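Local coordinates for protein putative decarboxylase involved in desferrioxamine biosynthesis (PDB 5O5C) that probably decarboxylates lysine with the aid of pyridoxal 5'-phosphate, feeding the biosynthesis of the siderophore desferrioxamine, at residues 181-186 / 193-198; 188-193 / 201-206; 251-256 / 289-294. One frame throughout, in Å; residues are numbered along the deposited sequence.

Contact 1: residues 181-186 / 193-198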
loop_
_atom_site.group_PDB
_atom_site.type_symbol
_atom_site.label_atom_id
_atom_site.label_comp_id
_atom_site.label_asym_id
_atom_site.label_seq_id
_atom_site.Cartn_x
_atom_site.Cartn_y
_atom_site.Cartn_z
ATOM N N ALA B 181 -6.595 18.795 -4.583
ATOM C CA ALA B 181 -7.556 19.709 -5.257
ATOM C C ALA B 181 -8.410 20.384 -4.248
ATOM O O ALA B 181 -8.550 21.572 -4.305
ATOM C CB ALA B 181 -8.440 18.984 -6.259
ATOM N N ARG B 182 -9.027 19.616 -3.366
ATOM C CA ARG B 182 -9.780 20.117 -2.233
ATOM C C ARG B 182 -8.978 21.121 -1.415
ATOM O O ARG B 182 -9.428 22.274 -1.270
ATOM C CB ARG B 182 -10.234 18.982 -1.307
ATOM C CG ARG B 182 -11.164 19.404 -0.187
ATOM C CD ARG B 182 -11.293 18.323 0.868
ATOM N NE ARG B 182 -10.060 18.258 1.672
ATOM C CZ ARG B 182 -9.846 17.456 2.700
ATOM N NH1 ARG B 182 -10.773 16.602 3.133
ATOM N NH2 ARG B 182 -8.685 17.517 3.324
ATOM N N ASP B 183 -7.835 20.696 -0.852
ATOM C CA ASP B 183 -7.049 21.608 -0.005
ATOM C C ASP B 183 -6.445 22.798 -0.694
ATOM O O ASP B 183 -6.503 23.891 -0.156
ATOM C CB ASP B 183 -5.979 20.905 0.818
ATOM C CG ASP B 183 -6.563 19.991 1.878
ATOM O OD1 ASP B 183 -7.769 19.731 1.873
ATOM O OD2 ASP B 183 -5.792 19.516 2.697
ATOM N N SER B 184 -5.908 22.643 -1.893
ATOM C CA SER B 184 -5.395 23.844 -2.620
ATOM C C SER B 184 -6.462 24.897 -2.942
ATOM O O SER B 184 -6.174 26.121 -2.952
ATOM C CB SER B 184 -4.749 23.459 -3.910
ATOM O OG SER B 184 -5.771 23.045 -4.806
ATOM N N TRP B 185 -7.676 24.434 -3.240
ATOM C CA TRP B 185 -8.785 25.327 -3.523
ATOM C C TRP B 185 -9.113 26.100 -2.262
ATOM O O TRP B 185 -9.233 27.326 -2.300
ATOM C CB TRP B 185 -10.036 24.582 -3.986
ATOM C CG TRP B 185 -11.184 25.524 -4.219
ATOM C CD1 TRP B 185 -12.062 25.997 -3.290
ATOM C CD2 TRP B 185 -11.562 26.121 -5.465
ATOM N NE1 TRP B 185 -12.971 26.837 -3.874
ATOM C CE2 TRP B 185 -12.684 26.947 -5.206
ATOM C CE3 TRP B 185 -11.063 26.042 -6.771
ATOM C CZ2 TRP B 185 -13.315 27.691 -6.207
ATOM C CZ3 TRP B 185 -11.687 26.779 -7.771
ATOM C CH2 TRP B 185 -12.817 27.595 -7.483
ATOM N N CYS B 186 -9.266 25.388 -1.147
ATOM C CA CYS B 186 -9.511 26.057 0.124
ATOM C C CYS B 186 -8.462 27.120 0.487
ATOM O O CYS B 186 -8.832 28.149 1.052
ATOM C CB CYS B 186 -9.628 25.077 1.277
ATOM S SG CYS B 186 -10.226 25.916 2.763
ATOM N N HIS B 193 -6.999 29.765 5.710
ATOM C CA HIS B 193 -7.895 28.770 6.330
ATOM C C HIS B 193 -7.456 27.431 5.749
ATOM O O HIS B 193 -7.916 27.059 4.657
ATOM C CB HIS B 193 -9.359 29.010 5.952
ATOM C CG HIS B 193 -10.305 27.998 6.526
ATOM N ND1 HIS B 193 -10.167 26.639 6.315
ATOM C CD2 HIS B 193 -11.405 28.147 7.304
ATOM C CE1 HIS B 193 -11.118 25.996 6.964
ATOM N NE2 HIS B 193 -11.886 26.888 7.569
ATOM N N LEU B 194 -6.581 26.718 6.465
ATOM C CA LEU B 194 -6.041 25.447 5.972
ATOM C C LEU B 194 -6.802 24.234 6.488
ATOM O O LEU B 194 -6.817 23.962 7.714
ATOM C CB LEU B 194 -4.568 25.299 6.334
ATOM C CG LEU B 194 -3.552 26.188 5.617
ATOM C CD1 LEU B 194 -2.153 25.826 6.096
ATOM C CD2 LEU B 194 -3.658 26.046 4.101
ATOM N N ILE B 195 -7.363 23.468 5.555
ATOM C CA ILE B 195 -8.210 22.328 5.887
ATOM C C ILE B 195 -7.521 21.392 6.886
ATOM O O ILE B 195 -8.160 20.949 7.847
ATOM C CB ILE B 195 -8.751 21.590 4.640
ATOM C CG1 ILE B 195 -9.772 22.472 3.919
ATOM C CG2 ILE B 195 -9.403 20.264 5.034
ATOM C CD1 ILE B 195 -10.266 21.956 2.596
ATOM N N LYS B 196 -6.226 21.163 6.666
ATOM C CA LYS B 196 -5.362 20.315 7.502
ATOM C C LYS B 196 -5.519 20.524 8.993
ATOM O O LYS B 196 -5.521 19.591 9.767
ATOM C CB LYS B 196 -3.901 20.642 7.230
ATOM C CG LYS B 196 -3.191 19.724 6.280
ATOM C CD LYS B 196 -1.798 20.278 6.027
ATOM C CE LYS B 196 -0.864 20.053 7.176
ATOM N NZ LYS B 196 0.474 20.487 6.738
ATOM N N HIS B 197 -5.578 21.790 9.372
ATOM C CA HIS B 197 -5.784 22.187 10.722
ATOM C C HIS B 197 -7.259 22.294 11.167
ATOM O O HIS B 197 -7.628 21.792 12.241
ATOM C CB HIS B 197 -5.039 23.491 10.995
ATOM C CG HIS B 197 -3.576 23.433 10.670
ATOM N ND1 HIS B 197 -2.809 24.564 10.520
ATOM C CD2 HIS B 197 -2.744 22.384 10.443
ATOM C CE1 HIS B 197 -1.569 24.218 10.216
ATOM N NE2 HIS B 197 -1.495 22.901 10.184
ATOM N N ARG B 198 -8.084 22.949 10.375
ATOM C CA ARG B 198 -9.380 23.430 10.838
ATOM C C ARG B 198 -10.540 22.639 10.302
ATOM O O ARG B 198 -11.707 22.847 10.678
ATOM C CB ARG B 198 -9.480 24.911 10.497
ATOM C CG ARG B 198 -8.587 25.773 11.414
ATOM C CD ARG B 198 -8.831 27.256 11.198
ATOM N NE ARG B 198 -10.226 27.578 11.510
ATOM C CZ ARG B 198 -10.858 28.703 11.173
ATOM N NH1 ARG B 198 -10.236 29.682 10.518
ATOM N NH2 ARG B 198 -12.135 28.854 11.508
#
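I195 meets three residues of helix 170-189, namely R182, D183 and C186. CD1, the end of its longer branch, presses on C186 CB at 3.4 Å, closer than two carbons usually come, and also reaches the arginine chain, 3.8 Å from R182 NE. The shorter branch goes to the charged group itself: I195 CG2 lies 3.3 Å from R182 NH2, above one face of the guanidinium and displaced toward its rim. CG1 stands anti to the carbonyl carbon and the chain is extended at chi2 (173°), which carries CD1 out to the cysteine. D183 OD1 lies beside the isoleucine, 3.4 Å from I195 CD1, with CB and CG2 also close. Beyond the isoleucine, C186 SG approaches the H193 ring obliquely, with SG 3.6 Å from H193 ND1.

In this fold type I enzyme the contact joins the outer end of a helix that packs on the large-domain sheet to the short helix that follows it, and W207, opening strand 207-212, touches R182, C186 and I195.

The second shell fixes the guanidinium. R182 takes hold of D183 edge-on in a salt bridge, its NE 2.7 Å and its NH2 2.8 Å from D183 OD1, with the carboxylate carbon in the guanidinium plane. A bend at chi3 (74°) turns the arginine end back to that oxygen. R182 NH1 also reaches L226 O, and R182 gives further bonds to I225 O and A224 O of the second subunit, whose A224 packs on I195 too. I195 is the first residue of the short helix 195-198, with L194 at the N-cap; L194 O accepts from H197 N at 3.0 Å and also from R198 N. K196 sends its NZ off to T353 O.

Contact 2: residues 188-193 / 201-206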
loop_
_atom_site.group_PDB
_atom_site.type_symbol
_atom_site.label_atom_id
_atom_site.label_comp_id
_atom_site.label_asym_id
_atom_site.label_seq_id
_atom_site.Cartn_x
_atom_site.Cartn_y
_atom_site.Cartn_z
ATOM N N ALA B 188 -6.594 29.048 -1.583
ATOM C CA ALA B 188 -6.547 30.146 -2.502
ATOM C C ALA B 188 -7.806 30.980 -2.313
ATOM O O ALA B 188 -7.763 32.173 -2.548
ATOM C CB ALA B 188 -6.365 29.639 -3.940
ATOM N N HIS B 189 -8.896 30.378 -1.824
ATOM C CA HIS B 189 -10.203 31.051 -1.715
ATOM C C HIS B 189 -10.650 31.430 -0.301
ATOM O O HIS B 189 -11.573 32.226 -0.154
ATOM C CB HIS B 189 -11.275 30.203 -2.413
ATOM C CG HIS B 189 -11.010 30.040 -3.872
ATOM N ND1 HIS B 189 -10.102 29.126 -4.363
ATOM C CD2 HIS B 189 -11.464 30.735 -4.944
ATOM C CE1 HIS B 189 -10.027 29.249 -5.677
ATOM N NE2 HIS B 189 -10.853 30.207 -6.054
ATOM N N HIS B 190 -10.033 30.851 0.728
ATOM C CA HIS B 190 -10.267 31.285 2.110
ATOM C C HIS B 190 -8.908 31.534 2.747
ATOM O O HIS B 190 -8.301 30.599 3.268
ATOM C CB HIS B 190 -11.096 30.283 2.897
ATOM C CG HIS B 190 -12.444 30.023 2.303
ATOM N ND1 HIS B 190 -12.636 29.092 1.302
ATOM C CD2 HIS B 190 -13.665 30.543 2.576
ATOM C CE1 HIS B 190 -13.914 29.058 0.977
ATOM N NE2 HIS B 190 -14.560 29.929 1.735
ATOM N N PRO B 191 -8.409 32.794 2.660
ATOM C CA PRO B 191 -7.148 33.291 3.213
ATOM C C PRO B 191 -6.657 32.605 4.475
ATOM O O PRO B 191 -7.302 32.697 5.510
ATOM C CB PRO B 191 -7.470 34.786 3.493
ATOM C CG PRO B 191 -8.791 35.070 2.804
ATOM C CD PRO B 191 -9.033 33.895 1.901
ATOM N N GLY B 192 -5.530 31.897 4.371
ATOM C CA GLY B 192 -4.974 31.121 5.499
ATOM C C GLY B 192 -5.994 30.367 6.357
ATOM O O GLY B 192 -5.894 30.380 7.586
ATOM N N HIS B 193 -6.999 29.765 5.710
ATOM C CA HIS B 193 -7.895 28.770 6.330
ATOM C C HIS B 193 -7.456 27.431 5.749
ATOM O O HIS B 193 -7.916 27.059 4.657
ATOM C CB HIS B 193 -9.359 29.010 5.952
ATOM C CG HIS B 193 -10.305 27.998 6.526
ATOM N ND1 HIS B 193 -10.167 26.639 6.315
ATOM C CD2 HIS B 193 -11.405 28.147 7.304
ATOM C CE1 HIS B 193 -11.118 25.996 6.964
ATOM N NE2 HIS B 193 -11.886 26.888 7.569
ATOM N N PRO B 201 -14.206 24.370 5.430
ATOM C CA PRO B 201 -14.835 25.652 5.626
ATOM C C PRO B 201 -16.321 25.591 5.288
ATOM O O PRO B 201 -16.832 24.606 4.670
ATOM C CB PRO B 201 -14.094 26.547 4.632
ATOM C CG PRO B 201 -13.868 25.639 3.477
ATOM C CD PRO B 201 -13.546 24.305 4.118
ATOM N N HIS B 202 -17.005 26.658 5.676
ATOM C CA HIS B 202 -18.454 26.706 5.615
ATOM C C HIS B 202 -18.976 26.292 4.253
ATOM O O HIS B 202 -19.890 25.466 4.180
ATOM C CB HIS B 202 -18.964 28.095 6.061
ATOM C CG HIS B 202 -19.054 28.252 7.561
ATOM N ND1 HIS B 202 -19.920 29.137 8.176
ATOM C CD2 HIS B 202 -18.410 27.607 8.565
ATOM C CE1 HIS B 202 -19.786 29.048 9.487
ATOM N NE2 HIS B 202 -18.880 28.124 9.749
ATOM N N ASP B 203 -18.363 26.803 3.178
ATOM C CA ASP B 203 -18.885 26.578 1.846
ATOM C C ASP B 203 -18.401 25.300 1.094
ATOM O O ASP B 203 -18.655 25.202 -0.091
ATOM C CB ASP B 203 -18.698 27.847 0.977
ATOM C CG ASP B 203 -17.261 28.080 0.559
ATOM O OD1 ASP B 203 -16.340 27.664 1.306
ATOM O OD2 ASP B 203 -17.048 28.700 -0.509
ATOM N N ALA B 204 -17.784 24.329 1.775
ATOM C CA ALA B 204 -17.381 23.023 1.180
ATOM C C ALA B 204 -18.507 22.175 0.586
ATOM O O ALA B 204 -18.367 21.507 -0.461
ATOM C CB ALA B 204 -16.582 22.199 2.189
ATOM N N ALA B 205 -19.662 22.192 1.216
ATOM C CA ALA B 205 -20.756 21.427 0.662
ATOM C C ALA B 205 -21.101 21.858 -0.777
ATOM O O ALA B 205 -21.764 21.128 -1.482
ATOM C CB ALA B 205 -21.966 21.484 1.562
ATOM N N LYS B 206 -20.636 23.023 -1.229
ATOM C CA LYS B 206 -20.969 23.465 -2.588
ATOM C C LYS B 206 -19.982 22.970 -3.635
ATOM O O LYS B 206 -20.314 22.975 -4.811
ATOM C CB LYS B 206 -21.079 24.975 -2.640
ATOM C CG LYS B 206 -22.093 25.580 -1.678
ATOM C CD LYS B 206 -21.919 27.097 -1.650
ATOM C CE LYS B 206 -23.159 27.846 -1.204
ATOM N NZ LYS B 206 -22.883 29.320 -1.213
#
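P201 comes first along the second segment and touches both H193 and H190. Its CB sits over the H193 face in a CH-pi contact, 3.9 Å from the ring centroid and 22° off the normal, while P201 CG lies above a face of the H190 ring near its rim, 4.2 Å from H190 CE1. One proline ring thus packs on the faces of two imidazoles, and C186 of helix 170-189 packs on it as well. H190 is the first residue to leave that helix; the turn after it is closed by H193 N bonding to H190 O at 2.9 Å, and both histidines direct their CB toward the proline segment. Structurally, this is a helix-to-strand connection of the large PLP domain folding back on itself before strand 207-212 begins.

D203 follows, with its CG between backbone N and carbonyl carbon (chi1 73°). Its carboxylate and the H190 ring approach from opposite directions, their planes 74° apart, but OD1 sits too near the H190 ring for its exact position to be trusted. Next, A204 N bonds back to P201 O at 3.1 Å, and K206 N to D203 O in the 3-10 segment 204-206. K206 then pairs through its backbone with I262.

Contact 3: residues 251-256 / 289-294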
loop_
_atom_site.group_PDB
_atom_site.type_symbol
_atom_site.label_atom_id
_atom_site.label_comp_id
_atom_site.label_asym_id
_atom_site.label_seq_id
_atom_site.Cartn_x
_atom_site.Cartn_y
_atom_site.Cartn_z
ATOM N N GLN B 251 -21.440 22.546 -20.273
ATOM C CA GLN B 251 -22.831 22.534 -19.780
ATOM C C GLN B 251 -22.954 22.190 -18.297
ATOM O O GLN B 251 -23.740 22.798 -17.548
ATOM C CB GLN B 251 -23.681 21.562 -20.622
ATOM C CG GLN B 251 -23.935 22.076 -22.027
ATOM C CD GLN B 251 -24.849 23.299 -22.037
ATOM O OE1 GLN B 251 -24.387 24.445 -22.071
ATOM N NE2 GLN B 251 -26.143 23.058 -21.967
ATOM N N GLU B 252 -22.187 21.206 -17.856
ATOM C CA GLU B 252 -22.217 20.847 -16.415
ATOM C C GLU B 252 -21.658 21.911 -15.518
ATOM O O GLU B 252 -22.198 22.158 -14.457
ATOM C CB GLU B 252 -21.520 19.524 -16.137
ATOM C CG GLU B 252 -22.485 18.404 -15.809
ATOM C CD GLU B 252 -23.095 17.776 -17.012
ATOM O OE1 GLU B 252 -22.567 18.042 -18.115
ATOM O OE2 GLU B 252 -24.059 16.990 -16.848
ATOM N N VAL B 253 -20.556 22.525 -15.929
ATOM C CA VAL B 253 -19.935 23.577 -15.151
ATOM C C VAL B 253 -20.877 24.783 -15.014
ATOM O O VAL B 253 -20.957 25.369 -13.928
ATOM C CB VAL B 253 -18.576 23.991 -15.748
ATOM C CG1 VAL B 253 -18.062 25.276 -15.121
ATOM C CG2 VAL B 253 -17.550 22.874 -15.563
ATOM N N GLN B 254 -21.579 25.121 -16.110
ATOM C CA GLN B 254 -22.522 26.245 -16.175
ATOM C C GLN B 254 -23.826 25.976 -15.400
ATOM O O GLN B 254 -24.354 26.894 -14.746
ATOM C CB GLN B 254 -22.907 26.566 -17.634
ATOM C CG GLN B 254 -21.780 26.905 -18.599
ATOM C CD GLN B 254 -20.868 28.002 -18.105
ATOM O OE1 GLN B 254 -21.323 29.097 -17.784
ATOM N NE2 GLN B 254 -19.565 27.714 -18.043
ATOM N N ARG B 255 -24.359 24.754 -15.489
ATOM C CA ARG B 255 -25.518 24.369 -14.646
ATOM C C ARG B 255 -25.152 24.417 -13.182
ATOM O O ARG B 255 -25.952 24.806 -12.340
ATOM C CB ARG B 255 -26.040 22.969 -14.955
ATOM C CG ARG B 255 -27.174 22.946 -15.957
ATOM C CD ARG B 255 -27.419 21.538 -16.492
ATOM N NE ARG B 255 -27.944 21.537 -17.861
ATOM C CZ ARG B 255 -28.262 20.442 -18.557
ATOM N NH1 ARG B 255 -28.123 19.221 -18.033
ATOM N NH2 ARG B 255 -28.736 20.570 -19.792
ATOM N N CYS B 256 -23.932 23.978 -12.890
ATOM C CA CYS B 256 -23.408 24.020 -11.543
ATOM C C CYS B 256 -23.296 25.482 -11.065
ATOM O O CYS B 256 -23.702 25.812 -9.937
ATOM C CB CYS B 256 -22.086 23.236 -11.509
ATOM S SG CYS B 256 -21.006 23.505 -10.116
ATOM N N LYS B 289 -8.500 25.938 -16.716
ATOM C CA LYS B 289 -7.831 27.211 -16.455
ATOM C C LYS B 289 -8.829 28.390 -16.459
ATOM O O LYS B 289 -8.802 29.259 -15.561
ATOM C CB LYS B 289 -6.692 27.416 -17.443
ATOM C CG LYS B 289 -5.589 26.375 -17.286
ATOM C CD LYS B 289 -4.291 26.708 -17.991
ATOM C CE LYS B 289 -3.150 25.861 -17.446
ATOM N NZ LYS B 289 -2.673 26.236 -16.064
ATOM N N HIS B 290 -9.740 28.387 -17.432
ATOM C CA HIS B 290 -10.766 29.404 -17.512
ATOM C C HIS B 290 -11.570 29.517 -16.214
ATOM O O HIS B 290 -11.919 30.616 -15.813
ATOM C CB HIS B 290 -11.700 29.174 -18.707
ATOM C CG HIS B 290 -12.578 30.346 -19.008
ATOM N ND1 HIS B 290 -13.806 30.219 -19.618
ATOM C CD2 HIS B 290 -12.412 31.668 -18.770
ATOM C CE1 HIS B 290 -14.348 31.413 -19.763
ATOM N NE2 HIS B 290 -13.531 32.307 -19.240
ATOM N N HIS B 291 -11.826 28.404 -15.540
ATOM C CA HIS B 291 -12.629 28.436 -14.294
ATOM C C HIS B 291 -11.777 28.207 -13.037
ATOM O O HIS B 291 -12.318 27.807 -12.006
ATOM C CB HIS B 291 -13.692 27.357 -14.343
ATOM C CG HIS B 291 -14.785 27.612 -15.326
ATOM N ND1 HIS B 291 -15.875 28.398 -15.028
ATOM C CD2 HIS B 291 -15.002 27.113 -16.566
ATOM C CE1 HIS B 291 -16.704 28.397 -16.060
ATOM N NE2 HIS B 291 -16.208 27.608 -16.997
ATOM N N GLY B 292 -10.466 28.406 -13.134
ATOM C CA GLY B 292 -9.508 28.140 -12.015
ATOM C C GLY B 292 -9.442 26.733 -11.422
ATOM O O GLY B 292 -9.035 26.538 -10.252
ATOM N N MET B 293 -9.851 25.743 -12.195
ATOM C CA MET B 293 -10.016 24.381 -11.649
ATOM C C MET B 293 -8.754 23.542 -11.693
ATOM O O MET B 293 -7.919 23.747 -12.527
ATOM C CB MET B 293 -11.134 23.637 -12.373
ATOM C CG MET B 293 -12.493 24.193 -12.023
ATOM S SD MET B 293 -13.770 23.066 -12.504
ATOM C CE MET B 293 -13.775 23.203 -14.294
ATOM N N TRP B 294 -8.664 22.573 -10.787
ATOM C CA TRP B 294 -7.566 21.639 -10.727
ATOM C C TRP B 294 -7.828 20.625 -11.846
ATOM O O TRP B 294 -8.951 20.142 -11.964
ATOM C CB TRP B 294 -7.546 20.935 -9.364
ATOM C CG TRP B 294 -6.446 19.948 -9.164
ATOM C CD1 TRP B 294 -6.323 18.686 -9.722
ATOM C CD2 TRP B 294 -5.288 20.142 -8.379
ATOM N NE1 TRP B 294 -5.150 18.091 -9.297
ATOM C CE2 TRP B 294 -4.510 18.957 -8.462
ATOM C CE3 TRP B 294 -4.846 21.186 -7.574
ATOM C CZ2 TRP B 294 -3.321 18.799 -7.766
ATOM C CZ3 TRP B 294 -3.700 21.040 -6.923
ATOM C CH2 TRP B 294 -2.925 19.848 -7.020
#
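A CH-pi contact between a helix and the C-terminal end of its neighbour joins V253, on helix 246-258, to H291, the residue at which helix 281-290 gives way to a turn. Each of these helices leads into a strand of the large-domain sheet, 262-269 and 294-299, and these two strands run parallel and adjacent, so the contact is one of helix beside helix in an alpha/beta layer.

V253 CG1 comes down almost squarely on the imidazole, 3.6 Å from the centroid of the H291 ring and only 14° off its normal. The methyl owes this position to chi1 (168°), which sets CG1 anti to the backbone N. V253 CG2, the other branch, goes to M293, where it meets CE at 4.0 Å; the valine and methionine chains lie alongside each other, pointing opposite ways. While the valine takes a face, Q254 comes to the ring's edge: its chain folds at chi2, and NE2 stops 3.5 Å from H291 NE2, the amide tilted by about half a right angle to the ring. No hydrogen bond links the two.

Helix 281-290 ends in a Schellman motif. G292, at positive phi between H291 and M293, is its C-prime residue; G292 N bonds to K289 O at 3.1 Å, and M293 N returns to C288 O.

Around this core, L287 of helix 281-290 touches both V253 and M293, and F210 of strand 207-212 and P263 of strand 262-269 touch the same pair. W294 then begins strand 294-299, bonding through its backbone to V264 and V266, and its side chain packs on helix 170-189.

How the contacts relate
From the N terminus, helix 170-189 supplies the first segment of contact 1, and its last residues and the turn beyond open contact 2. Contact 1 closes at 193-198 and contact 2 at 201-206, so the two short loops cross rather than nest. They share H193, and I195 CG1 packs against P201 CD between them; together they tie the end of helix 170-189 to the connection leading into strand 207-212. Contact 3 follows in series, closing a longer loop and tying helices 246-258 and 281-290, which precede strands 262-269 and 294-299. It touches contact 1 through W294, against A181 and S184, and through W185 against G292, while contact 2 stays about 5 Å away at the nearest atoms.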